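PDB 2IHR: peptide chain release factor RF2 from Thermus thermophilus, which directs the termination of translation at the stop codons UGA and UAA by binding the ribosome, where its GGQ motif promotes release of the finished peptide. Local coordinates for residues 185-191 against 310-316. Numbering follows the deposited sequence.
Sequences GVHRLVR and QIRSYVL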
# COMPACT_ATOMS: atom_id res chain seq x y z
N GLY A 185 0.57 0.11 -10.48
CA GLY A 185 0.60 -0.53 -11.78
C GLY A 185 -0.27 0.24 -12.74
O GLY A 185 -0.69 1.37 -12.42
N VAL A 186 -0.54 -0.35 -13.90
CA VAL A 186 -1.39 0.32 -14.89
C VAL A 186 -2.84 -0.21 -14.85
O VAL A 186 -3.09 -1.41 -14.73
CB VAL A 186 -0.78 0.19 -16.33
CG1 VAL A 186 -1.65 0.92 -17.35
CG2 VAL A 186 0.60 0.79 -16.35
N HIS A 187 -3.80 0.68 -14.97
CA HIS A 187 -5.17 0.27 -14.87
C HIS A 187 -5.88 0.57 -16.16
O HIS A 187 -5.81 1.70 -16.67
CB HIS A 187 -5.83 1.00 -13.67
CG HIS A 187 -5.31 0.54 -12.34
ND1 HIS A 187 -6.05 -0.22 -11.47
CD2 HIS A 187 -4.12 0.76 -11.71
CE1 HIS A 187 -5.35 -0.45 -10.36
NE2 HIS A 187 -4.18 0.14 -10.49
N ARG A 188 -6.58 -0.43 -16.72
CA ARG A 188 -7.28 -0.21 -17.98
C ARG A 188 -8.82 -0.15 -17.87
O ARG A 188 -9.45 -0.98 -17.20
CB ARG A 188 -6.88 -1.27 -18.99
CG ARG A 188 -7.57 -1.12 -20.29
CD ARG A 188 -7.09 -2.12 -21.28
NE ARG A 188 -7.58 -3.45 -20.98
CZ ARG A 188 -8.28 -4.18 -21.85
NH1 ARG A 188 -8.56 -3.68 -23.04
NH2 ARG A 188 -8.70 -5.40 -21.52
N LEU A 189 -9.39 0.83 -18.58
CA LEU A 189 -10.81 1.10 -18.63
C LEU A 189 -11.41 0.91 -20.01
O LEU A 189 -10.93 1.45 -20.99
CB LEU A 189 -11.08 2.54 -18.18
CG LEU A 189 -12.48 2.99 -17.65
CD1 LEU A 189 -13.10 3.93 -18.64
CD2 LEU A 189 -13.37 1.83 -17.36
N VAL A 190 -12.47 0.14 -20.07
CA VAL A 190 -13.16 -0.11 -21.32
C VAL A 190 -14.65 0.20 -21.16
O VAL A 190 -15.33 -0.32 -20.25
CB VAL A 190 -13.02 -1.56 -21.73
CG1 VAL A 190 -13.50 -1.73 -23.14
CG2 VAL A 190 -11.57 -2.00 -21.54
N ARG A 191 -15.14 1.06 -22.05
CA ARG A 191 -16.55 1.47 -22.09
C ARG A 191 -16.68 2.52 -23.15
O ARG A 191 -15.67 3.00 -23.69
CB ARG A 191 -17.00 2.13 -20.78
CG ARG A 191 -16.34 3.47 -20.56
CD ARG A 191 -16.90 4.26 -19.39
NE ARG A 191 -16.23 5.55 -19.37
CZ ARG A 191 -16.35 6.44 -18.39
NH1 ARG A 191 -17.12 6.16 -17.34
NH2 ARG A 191 -15.72 7.61 -18.49
N GLN A 310 -1.49 -3.62 -18.43
CA GLN A 310 -2.33 -3.44 -17.25
C GLN A 310 -2.32 -4.62 -16.29
O GLN A 310 -2.33 -5.79 -16.70
CB GLN A 310 -3.78 -3.22 -17.62
CG GLN A 310 -4.07 -2.98 -19.08
CD GLN A 310 -4.04 -4.23 -19.98
OE1 GLN A 310 -4.33 -5.35 -19.55
NE2 GLN A 310 -3.71 -4.01 -21.25
N ILE A 311 -2.28 -4.28 -15.01
CA ILE A 311 -2.40 -5.31 -14.00
C ILE A 311 -3.92 -5.63 -13.81
O ILE A 311 -4.29 -6.76 -13.49
CB ILE A 311 -1.83 -4.84 -12.70
CG1 ILE A 311 -2.61 -3.59 -12.24
CG2 ILE A 311 -0.34 -4.62 -12.85
CD1 ILE A 311 -2.31 -3.22 -10.83
N ARG A 312 -4.79 -4.65 -14.05
CA ARG A 312 -6.19 -4.94 -13.83
C ARG A 312 -7.09 -4.29 -14.84
O ARG A 312 -6.74 -3.24 -15.35
CB ARG A 312 -6.58 -4.55 -12.38
CG ARG A 312 -8.01 -4.96 -12.06
CD ARG A 312 -8.40 -4.39 -10.80
NE ARG A 312 -7.50 -4.85 -9.77
CZ ARG A 312 -7.08 -4.06 -8.81
NH1 ARG A 312 -7.49 -2.79 -8.80
NH2 ARG A 312 -6.24 -4.53 -7.90
N SER A 313 -8.22 -4.92 -15.20
CA SER A 313 -9.16 -4.30 -16.17
C SER A 313 -10.57 -4.12 -15.66
O SER A 313 -11.18 -5.01 -14.98
CB SER A 313 -9.21 -5.06 -17.51
OG SER A 313 -8.06 -4.76 -18.28
N TYR A 314 -11.08 -2.93 -15.98
CA TYR A 314 -12.42 -2.54 -15.57
C TYR A 314 -13.26 -2.37 -16.79
O TYR A 314 -13.36 -1.27 -17.32
CB TYR A 314 -12.37 -1.23 -14.80
CG TYR A 314 -11.47 -1.24 -13.60
CD1 TYR A 314 -10.07 -1.33 -13.76
CD2 TYR A 314 -11.99 -1.09 -12.30
CE1 TYR A 314 -9.20 -1.26 -12.67
CE2 TYR A 314 -11.13 -1.02 -11.19
CZ TYR A 314 -9.76 -1.09 -11.39
OH TYR A 314 -8.92 -0.90 -10.34
N VAL A 315 -13.89 -3.42 -17.26
CA VAL A 315 -14.64 -3.24 -18.48
C VAL A 315 -16.11 -3.26 -18.17
O VAL A 315 -16.72 -4.30 -17.98
CB VAL A 315 -14.15 -4.26 -19.61
CG1 VAL A 315 -13.56 -5.44 -18.99
CG2 VAL A 315 -15.29 -4.61 -20.57
N LEU A 316 -16.62 -2.03 -18.15
CA LEU A 316 -17.96 -1.68 -17.77
C LEU A 316 -19.18 -2.02 -18.60
O LEU A 316 -20.24 -2.26 -18.04
CB LEU A 316 -17.94 -0.19 -17.43
CG LEU A 316 -16.72 0.26 -16.58
CD1 LEU A 316 -16.99 1.64 -16.09
CD2 LEU A 316 -16.38 -0.63 -15.34
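Arg-188 and Val-190 each turn both their backbone N-H and their C=O to strand 312-315, while Val-186 gives its carbonyl oxygen, in a worked example of parallel pairing. Arg-188 lies at the centre: its N donates to Arg-312 O at 3.1 Å, almost perfectly straight, and its O accepts Tyr-314 N at 2.8 Å. Val-190 repeats the pattern with Tyr-314 O and Leu-316 N, although its own N-H reaches Tyr-314 O from above the carbonyl plane. At the other end Val-186 O takes Ile-311 N through a more bent bond. Between them, the backbones of His-187 and Leu-189 turn to the other neighbour, pairing with Ala-206 and Ser-204 of strand 201-213.

On the face carrying His-187 and Tyr-314, a short polar chain runs across the strands. Tyr-314 OH, 2.8 Å from Arg-312 NH1, accepts a bond in the guanidinium plane, and it shares a second bond with His-187 ND1 at 3.2 Å. The imidazole is held at both nitrogens, since NE2 meets Glu-183 O. Glu-183 and Asp-323 form salt bridges with Arg-312, which probably balance the charge of this buried side chain.

The reverse face is bound through Arg-188. With CG anti to the backbone N (chi1 179°) and a bend at chi3 of 73°, its NE comes 3.0 Å from Ser-313 OG; NH2 adds a weak bond to the same oxygen, which also pairs with His-324 NE2. Gln-310 CG packs against Arg-188 CB at 3.3 Å. Further along, Val-190 and Val-315 lie side by side, CB to CB 3.6 Å.

Strands 185-190 and 312-315 thus form the parallel pair within an otherwise antiparallel mixed sheet, joining the PCRF and RF-1 sequence regions, with helix 127-145 packed on the His-187 and Leu-189 side in an alpha-beta fold.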